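Local coordinates for pyridoxine 4-oxidase (Mesorhizobium loti, PDB 4HA6), which oxidises pyridoxine at its 4-hydroxymethyl group with FAD as cofactor, probably passing the electrons to oxygen, as a member of the GMC oxidoreductase family, at residues 64-68 / 387-391; 286-292 / 365-371; 362-366 / 483-487. One frame throughout, in Å; residues are numbered along the deposited sequence. Where two conformers were deposited one is given.

The three contacts form a row of neighbours running from the outer part of the fold toward its centre. Interactions 1 and 2 have centres about 11 Å apart, as do 2 and 3, while 1 and 3 are about 16 Å apart. Residues 64-68 come first along the chain, then 286-292, then 362-366 and 365-371, which overlap at Pro-365 and Thr-366, then 387-391 and finally 483-487, so interaction 2 is nested inside the loop closed by interaction 1, whereas 1 and 3 cross. Asp-291 joins interactions 1 and 2 through Tyr-388; His-292 and Gln-290 join 2 and 3. The loops thereby tie strands 293-302 and 370-372 and helix 392-409 to the segment that leads into helix 490-506, near FAD and pyridoxamine.

Interaction 1: 64-68 / 387-391; sequences AQAGT and AYLQT
A water molecule between the loops is gripped by three groups: it accepts from the backbone N of Gly-67 at 3.1 Å, and it lies in donor geometry to Tyr-388 O, 2.7 Å away, and to OE1 of Gln-390. The one direct hydrogen bond runs from Tyr-388 N to Gln-65 OE1, 2.9 Å long with an angle of 150° at the hydrogen; the donor N lies in the plane of the Gln-65 amide carbonyl. Gln-65 gets there by folding: CG lies anti to the carbonyl carbon and the chain bends at chi2 (-65°), which brings OE1 to the backbone N of Tyr-388. Its NE2 is held by Asp-385 and by the carbonyl of Glu-63, so both ends of the amide are fixed. Shortening Gln-65 to an alanine would probably leave Tyr-388 N without this acceptor and Asp-385 without the NE2 donor, and open a gap beside the tyrosine ring. What receives the glutamine is a type II beta turn, Ala-387 to Gln-390, placed between strand 383-385 and helix 392-409, whose N-cap is Thr-391. One bond back from the amide, Gln-65 CG lies 3.9 Å from Tyr-388 CD1, with the amide and ring planes nearly perpendicular. Thr-68 adds its methyl, CG2, 3.5 Å from Tyr-388 CB, while its OG1 is turned to His-73. Gly-67 comes in close enough for a CA-H...O contact with Tyr-388 O, and a CB at this position would clash with that oxygen. Leu-389 lays CD2 3.5 Å from Gly-67 O, and the tyrosine hydroxyl reaches Asp-291.

Interaction 2: 286-292 / 365-371; sequences GRNLQDH and PTSRGSV
Gly-369 N donates to Leu-289 O at 2.8 Å, nearly straight at 170° and on a lone pair of that carbonyl. The return bond, Leu-289 N to Gly-369 O, is longer at 3.2 Å and comes from above the carbonyl plane; together the two make a single antiparallel bridge, a hydrogen-bonded pair. Further along, Val-371 N donates a hydrogen bond to Gly-286 O, and Gly-286 is pressed so close to Val-371 O that a CB there would clash. Near that end Leu-289 CD2 touches Val-371 CG2 at 3.9 Å, an apolar contact. A water beside the bridge accepts from Asn-288 N and donates to Gly-369 O.

Beyond the bridge, the Gln-290 amide lies flat over one face of the Arg-368 guanidinium, its CD 3.4 Å from CZ and the two planes only 5° apart. Arg-368 turns its chain back at chi2 (-67°), which brings NH1 to Pro-365 O and Ser-367 O of its own loop, at 2.8 Å each, and holds the group flat for the glutamine. Gln-290 is fixed in turn: its NE2 donates to Asn-288 O and to Pro-482 O, and its OE1 receives Leu-484 N and a water shared with Pro-365 O. Pro-365 itself sets CG 3.4 Å from Asp-291 O.

Farther out, Asp-291 also hydrogen-bonds Thr-443 and the backbone N of His-446, and His-292 ND1 hydrogen-bonds His-446, which lines the pyridoxamine pocket. Leu-289 and Val-371 both pack on Ile-384 of strand 383-385, the partner of strand 370-372, and Leu-289 and Asp-291 touch Trp-75 of strand 74-75, while Pro-365 leans on Asp-394 of helix 392-409.

Interaction 3: 362-366 / 483-487; sequences ITHPT and NLTAG
This is a van der Waals contact between two loops, one leaving strand 355-362 and the other running toward helix 490-506, with the side chain of Thr-485 about 7 Å from the nearest atom of FAD. The imidazole of His-364 lies obliquely against Ala-486, with CE1 3.5 Å from Ala-486 CB and NE2 3.5 Å from Ala-486 CA. Its CG is anti to the carbonyl carbon (chi1 -58°), which swings the ring across to the facing loop. There NE2 is hydrogen-bonded to OD1 of Asp-99, whose OD2 takes the N-H of Ala-486, so one carboxylate clasps both sides of the contact. Thr-363 brings CG2 to 3.2 Å from Ala-486 O, and at the far end Leu-484 CD2 packs at 3.6 Å against Pro-365 CG, the two side chains crossing at about a right angle. The facing loop is stiffened from within: Asn-483 ND2 donates to Leu-484 O, 3.1 Å away, and Thr-485 OG1 to Gly-487 O. Helix 97-107 supplies Asp-99 and flanks this loop, with Thr-485 on Phe-100 and Asn-483 on Ala-102, while Ile-362 and Pro-365 pack on helix 392-409.

Interaction 1: 64-68 / 387-391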
loop_
_atom_site.group_PDB
_atom_site.type_symbol
_atom_site.label_atom_id
_atom_site.label_comp_id
_atom_site.label_asym_id
_atom_site.label_seq_id
_atom_site.Cartn_x
_atom_site.Cartn_y
_atom_site.Cartn_z
ATOM N N ALA A 64 -12.665 -16.701 3.547
ATOM C CA ALA A 64 -11.882 -17.531 4.470
ATOM C C ALA A 64 -10.588 -18.001 3.797
ATOM O O ALA A 64 -10.626 -18.416 2.645
ATOM C CB ALA A 64 -12.707 -18.742 4.920
ATOM N N GLN A 65 -9.452 -17.947 4.502
ATOM C CA GLN A 65 -8.175 -18.383 3.903
ATOM C C GLN A 65 -7.635 -19.688 4.475
ATOM O O GLN A 65 -7.207 -19.726 5.635
ATOM C CB GLN A 65 -7.090 -17.313 4.074
ATOM C CG GLN A 65 -7.391 -16.010 3.377
ATOM C CD GLN A 65 -7.425 -16.162 1.876
ATOM O OE1 GLN A 65 -6.394 -16.369 1.247
ATOM N NE2 GLN A 65 -8.604 -16.056 1.296
ATOM N N ALA A 66 -7.615 -20.732 3.645
ATOM C CA ALA A 66 -7.122 -22.054 4.033
ATOM C C ALA A 66 -5.683 -22.003 4.550
ATOM O O ALA A 66 -5.294 -22.775 5.444
ATOM C CB ALA A 66 -7.225 -23.016 2.850
ATOM N N GLY A 67 -4.897 -21.089 3.994
ATOM C CA GLY A 67 -3.508 -20.937 4.403
ATOM C C GLY A 67 -3.336 -20.145 5.690
ATOM O O GLY A 67 -2.231 -20.103 6.241
ATOM N N THR A 68 -4.402 -19.500 6.174
ATOM C CA THR A 68 -4.318 -18.823 7.477
ATOM C C THR A 68 -5.374 -19.366 8.426
ATOM O O THR A 68 -6.183 -18.603 8.972
ATOM C CB THR A 68 -4.451 -17.272 7.375
ATOM O OG1 THR A 68 -5.821 -16.919 7.132
ATOM C CG2 THR A 68 -3.572 -16.722 6.259
ATOM N N ALA A 387 -5.354 -15.451 -1.290
ATOM C CA ALA A 387 -4.568 -16.701 -1.350
ATOM C C ALA A 387 -3.362 -16.662 -0.418
ATOM O O ALA A 387 -2.255 -17.064 -0.792
ATOM C CB ALA A 387 -4.120 -17.005 -2.781
ATOM N N TYR A 388 -3.580 -16.184 0.803
ATOM C CA TYR A 388 -2.479 -16.017 1.746
ATOM C C TYR A 388 -1.792 -17.357 2.030
ATOM O O TYR A 388 -2.459 -18.388 2.199
ATOM C CB TYR A 388 -2.980 -15.417 3.063
ATOM C CG TYR A 388 -3.313 -13.938 3.076
ATOM C CD1 TYR A 388 -4.401 -13.477 3.809
ATOM C CD2 TYR A 388 -2.517 -12.992 2.417
ATOM C CE1 TYR A 388 -4.713 -12.139 3.880
ATOM C CE2 TYR A 388 -2.831 -11.621 2.480
ATOM C CZ TYR A 388 -3.938 -11.213 3.217
ATOM O OH TYR A 388 -4.301 -9.886 3.322
ATOM N N LEU A 389 -0.462 -17.329 2.085
ATOM C CA LEU A 389 0.346 -18.506 2.435
ATOM C C LEU A 389 0.041 -19.763 1.617
ATOM O O LEU A 389 0.012 -20.864 2.174
ATOM C CB LEU A 389 0.195 -18.827 3.926
ATOM C CG LEU A 389 1.142 -18.130 4.919
ATOM C CD1 LEU A 389 1.810 -16.889 4.326
ATOM C CD2 LEU A 389 0.426 -17.800 6.229
ATOM N N GLN A 390 -0.170 -19.621 0.311
ATOM C CA GLN A 390 -0.558 -20.796 -0.473
ATOM C C GLN A 390 0.644 -21.523 -1.102
ATOM O O GLN A 390 0.535 -22.668 -1.545
ATOM C CB GLN A 390 -1.609 -20.424 -1.520
ATOM C CG GLN A 390 -2.717 -21.484 -1.706
ATOM C CD GLN A 390 -3.565 -21.701 -0.448
ATOM O OE1 GLN A 390 -4.529 -20.978 -0.203
ATOM N NE2 GLN A 390 -3.205 -22.702 0.352
ATOM N N THR A 391 1.792 -20.862 -1.137
ATOM C CA THR A 391 2.965 -21.464 -1.740
ATOM C C THR A 391 3.894 -22.007 -0.663
ATOM O O THR A 391 3.882 -21.536 0.485
ATOM C CB THR A 391 3.722 -20.448 -2.616
ATOM O OG1 THR A 391 4.180 -19.343 -1.805
ATOM C CG2 THR A 391 2.810 -19.937 -3.729
HETATM O O HOH W 1 -5.014 -18.989 1.669
#

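Interaction 2: 286-292 / 365-371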
loop_
_atom_site.group_PDB
_atom_site.type_symbol
_atom_site.label_atom_id
_atom_site.label_comp_id
_atom_site.label_asym_id
_atom_site.label_seq_id
_atom_site.Cartn_x
_atom_site.Cartn_y
_atom_site.Cartn_z
ATOM N N GLY A 286 -8.438 -8.255 -12.178
ATOM C CA GLY A 286 -8.764 -8.827 -10.886
ATOM C C GLY A 286 -7.790 -9.903 -10.430
ATOM O O GLY A 286 -7.792 -10.255 -9.253
ATOM N N ARG A 287 -6.970 -10.426 -11.345
ATOM C CA ARG A 287 -6.009 -11.476 -11.006
ATOM C C ARG A 287 -4.666 -10.851 -10.592
ATOM O O ARG A 287 -4.535 -9.623 -10.580
ATOM C CB ARG A 287 -5.841 -12.442 -12.188
ATOM C CG ARG A 287 -7.137 -13.185 -12.544
ATOM C CD ARG A 287 -6.870 -14.468 -13.346
ATOM N NE ARG A 287 -6.082 -15.423 -12.570
ATOM C CZ ARG A 287 -6.571 -16.180 -11.588
ATOM N NH1 ARG A 287 -7.857 -16.103 -11.252
ATOM N NH2 ARG A 287 -5.770 -17.013 -10.933
ATOM N N ASN A 288 -3.675 -11.686 -10.243
ATOM C CA ASN A 288 -2.353 -11.183 -9.810
ATOM C C ASN A 288 -2.446 -10.392 -8.493
ATOM O O ASN A 288 -1.535 -9.619 -8.163
ATOM C CB ASN A 288 -1.688 -10.333 -10.936
ATOM C CG ASN A 288 -0.232 -9.884 -10.619
ATOM O OD1 ASN A 288 0.093 -8.666 -10.594
ATOM N ND2 ASN A 288 0.645 -10.858 -10.403
ATOM N N LEU A 289 -3.535 -10.570 -7.738
ATOM C CA LEU A 289 -3.693 -9.837 -6.470
ATOM C C LEU A 289 -2.612 -10.229 -5.468
ATOM O O LEU A 289 -2.444 -11.418 -5.158
ATOM C CB LEU A 289 -5.069 -10.069 -5.834
ATOM C CG LEU A 289 -5.199 -9.580 -4.369
ATOM C CD1 LEU A 289 -5.169 -8.073 -4.316
ATOM C CD2 LEU A 289 -6.465 -10.101 -3.650
ATOM N N GLN A 290 -1.896 -9.229 -4.953
ATOM C CA GLN A 290 -0.863 -9.458 -3.933
ATOM C C GLN A 290 -1.097 -8.596 -2.698
ATOM O O GLN A 290 -1.716 -7.542 -2.785
ATOM C CB GLN A 290 0.519 -9.128 -4.504
ATOM C CG GLN A 290 0.927 -10.026 -5.656
ATOM C CD GLN A 290 1.986 -9.379 -6.518
ATOM O OE1 GLN A 290 3.125 -9.187 -6.078
ATOM N NE2 GLN A 290 1.603 -8.988 -7.735
ATOM N N ASP A 291 -0.553 -9.023 -1.561
ATOM C CA ASP A 291 -0.607 -8.234 -0.335
ATOM C C ASP A 291 0.531 -8.708 0.565
ATOM O O ASP A 291 1.082 -9.798 0.355
ATOM C CB ASP A 291 -1.964 -8.403 0.356
ATOM C CG ASP A 291 -2.080 -7.614 1.670
ATOM O OD1 ASP A 291 -1.466 -6.519 1.797
ATOM O OD2 ASP A 291 -2.812 -8.092 2.576
ATOM N N HIS A 292 0.918 -7.879 1.534
ATOM C CA HIS A 292 1.929 -8.283 2.521
ATOM C C HIS A 292 1.194 -8.786 3.753
ATOM O O HIS A 292 0.099 -8.306 4.054
ATOM C CB HIS A 292 2.815 -7.101 2.935
ATOM C CG HIS A 292 3.942 -6.798 1.994
ATOM N ND1 HIS A 292 4.170 -5.533 1.497
ATOM C CD2 HIS A 292 4.930 -7.581 1.497
ATOM C CE1 HIS A 292 5.237 -5.551 0.715
ATOM N NE2 HIS A 292 5.716 -6.784 0.699
ATOM N N PRO A 365 5.997 -12.082 -1.365
ATOM C CA PRO A 365 5.216 -13.331 -1.444
ATOM C C PRO A 365 5.020 -13.780 -2.887
ATOM O O PRO A 365 4.834 -12.926 -3.780
ATOM C CB PRO A 365 3.855 -12.943 -0.838
ATOM C CG PRO A 365 3.791 -11.419 -0.938
ATOM C CD PRO A 365 5.231 -10.973 -0.765
ATOM N N THR A 366 5.082 -15.090 -3.113
ATOM C CA THR A 366 4.890 -15.632 -4.450
ATOM C C THR A 366 3.461 -16.080 -4.663
ATOM O O THR A 366 3.077 -16.328 -5.799
ATOM C CB THR A 366 5.871 -16.792 -4.792
ATOM O OG1 THR A 366 5.620 -17.916 -3.939
ATOM C CG2 THR A 366 7.295 -16.340 -4.612
ATOM N N SER A 367 2.673 -16.189 -3.586
ATOM C CA SER A 367 1.238 -16.463 -3.734
ATOM C C SER A 367 0.550 -15.346 -4.525
ATOM O O SER A 367 1.015 -14.197 -4.543
ATOM C CB SER A 367 0.552 -16.625 -2.369
ATOM O OG SER A 367 1.196 -17.625 -1.594
ATOM N N ARG A 368 -0.549 -15.693 -5.188
ATOM C CA ARG A 368 -1.275 -14.741 -6.024
ATOM C C ARG A 368 -2.763 -15.017 -5.902
ATOM O O ARG A 368 -3.193 -16.173 -6.005
ATOM C CB ARG A 368 -0.840 -14.863 -7.486
ATOM C CG ARG A 368 0.592 -14.417 -7.772
ATOM C CD ARG A 368 0.745 -12.902 -7.565
ATOM N NE ARG A 368 2.067 -12.423 -7.973
ATOM C CZ ARG A 368 3.168 -12.527 -7.231
ATOM N NH1 ARG A 368 3.127 -13.095 -6.025
ATOM N NH2 ARG A 368 4.321 -12.050 -7.690
ATOM N N GLY A 369 -3.546 -13.971 -5.655
ATOM C CA GLY A 369 -4.968 -14.159 -5.472
ATOM C C GLY A 369 -5.801 -13.457 -6.520
ATOM O O GLY A 369 -5.327 -13.184 -7.635
ATOM N N SER A 370 -7.053 -13.158 -6.177
ATOM C CA SER A 370 -7.936 -12.535 -7.167
ATOM C C SER A 370 -9.038 -11.751 -6.491
ATOM O O SER A 370 -9.369 -12.016 -5.328
ATOM C CB SER A 370 -8.556 -13.592 -8.077
ATOM O OG SER A 370 -9.463 -14.424 -7.353
ATOM N N VAL A 371 -9.567 -10.764 -7.212
ATOM C CA VAL A 371 -10.784 -10.051 -6.809
ATOM C C VAL A 371 -11.778 -10.179 -7.959
ATOM O O VAL A 371 -11.412 -9.975 -9.125
ATOM C CB VAL A 371 -10.532 -8.546 -6.579
ATOM C CG1 VAL A 371 -11.736 -7.911 -5.883
ATOM C CG2 VAL A 371 -9.285 -8.328 -5.752
HETATM O O HOH W 2 -4.230 -14.579 -9.841
HETATM O O HOH W 3 4.833 -10.077 -4.364
HETATM O O HOH W 4 0.365 -12.168 -2.356
#

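Interaction 3: 362-366 / 483-487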
loop_
_atom_site.group_PDB
_atom_site.type_symbol
_atom_site.label_atom_id
_atom_site.label_comp_id
_atom_site.label_asym_id
_atom_site.label_seq_id
_atom_site.Cartn_x
_atom_site.Cartn_y
_atom_site.Cartn_z
ATOM N N ILE A 362 7.120 -11.634 5.299
ATOM C CA ILE A 362 7.994 -11.905 4.158
ATOM C C ILE A 362 7.812 -10.765 3.166
ATOM O O ILE A 362 6.725 -10.169 3.082
ATOM C CB ILE A 362 7.682 -13.267 3.480
ATOM C CG1 ILE A 362 6.236 -13.302 2.948
ATOM C CG2 ILE A 362 7.941 -14.407 4.459
ATOM C CD1 ILE A 362 5.949 -14.530 2.112
ATOM N N THR A 363 8.860 -10.440 2.418
ATOM C CA THR A 363 8.823 -9.187 1.661
ATOM C C THR A 363 8.322 -9.323 0.241
ATOM O O THR A 363 7.853 -8.336 -0.342
ATOM C CB THR A 363 10.202 -8.521 1.609
ATOM O OG1 THR A 363 11.183 -9.498 1.242
ATOM C CG2 THR A 363 10.557 -7.920 2.961
ATOM N N HIS A 364 8.437 -10.522 -0.334
ATOM C CA HIS A 364 8.034 -10.739 -1.730
ATOM C C HIS A 364 7.247 -12.052 -1.865
ATOM O O HIS A 364 7.758 -13.034 -2.411
ATOM C CB HIS A 364 9.278 -10.762 -2.629
ATOM C CG HIS A 364 10.094 -9.509 -2.556
ATOM N ND1 HIS A 364 11.088 -9.322 -1.620
ATOM C CD2 HIS A 364 10.027 -8.353 -3.268
ATOM C CE1 HIS A 364 11.625 -8.124 -1.783
ATOM N NE2 HIS A 364 10.989 -7.510 -2.767
ATOM N N PRO A 365 5.997 -12.082 -1.365
ATOM C CA PRO A 365 5.216 -13.331 -1.444
ATOM C C PRO A 365 5.020 -13.780 -2.887
ATOM O O PRO A 365 4.834 -12.926 -3.780
ATOM C CB PRO A 365 3.855 -12.943 -0.838
ATOM C CG PRO A 365 3.791 -11.419 -0.938
ATOM C CD PRO A 365 5.231 -10.973 -0.765
ATOM N N THR A 366 5.082 -15.090 -3.113
ATOM C CA THR A 366 4.890 -15.632 -4.450
ATOM C C THR A 366 3.461 -16.080 -4.663
ATOM O O THR A 366 3.077 -16.328 -5.799
ATOM C CB THR A 366 5.871 -16.792 -4.792
ATOM O OG1 THR A 366 5.620 -17.916 -3.939
ATOM C CG2 THR A 366 7.295 -16.340 -4.612
ATOM N N ASN A 483 4.527 -6.393 -9.291
ATOM C CA ASN A 483 4.810 -7.061 -8.034
ATOM C C ASN A 483 5.001 -6.053 -6.902
ATOM O O ASN A 483 5.405 -4.910 -7.120
ATOM C CB ASN A 483 6.059 -7.941 -8.153
ATOM C CG ASN A 483 7.257 -7.175 -8.696
ATOM O OD1 ASN A 483 7.560 -7.245 -9.885
ATOM N ND2 ASN A 483 7.929 -6.419 -7.828
ATOM N N LEU A 484 4.693 -6.509 -5.698
ATOM C CA LEU A 484 4.979 -5.816 -4.459
ATOM C C LEU A 484 6.427 -5.333 -4.386
ATOM O O LEU A 484 7.345 -6.058 -4.787
ATOM C CB LEU A 484 4.766 -6.820 -3.335
ATOM C CG LEU A 484 3.749 -6.690 -2.201
ATOM C CD1 LEU A 484 2.753 -5.555 -2.381
ATOM C CD2 LEU A 484 3.044 -8.025 -1.983
ATOM N N THR A 485 6.634 -4.118 -3.865
ATOM C CA THR A 485 7.964 -3.710 -3.398
ATOM C C THR A 485 8.241 -4.473 -2.122
ATOM O O THR A 485 7.343 -5.131 -1.598
ATOM C CB THR A 485 8.020 -2.218 -3.107
ATOM O OG1 THR A 485 6.945 -1.874 -2.222
ATOM C CG2 THR A 485 7.855 -1.444 -4.414
ATOM N N ALA A 486 9.465 -4.395 -1.603
ATOM C CA ALA A 486 9.806 -5.162 -0.395
ATOM C C ALA A 486 9.002 -4.750 0.847
ATOM O O ALA A 486 8.721 -5.579 1.724
ATOM C CB ALA A 486 11.325 -5.088 -0.106
ATOM N N GLY A 487 8.652 -3.469 0.935
ATOM C CA GLY A 487 7.998 -2.939 2.122
ATOM C C GLY A 487 6.751 -2.163 1.723
ATOM O O GLY A 487 6.206 -2.373 0.642
#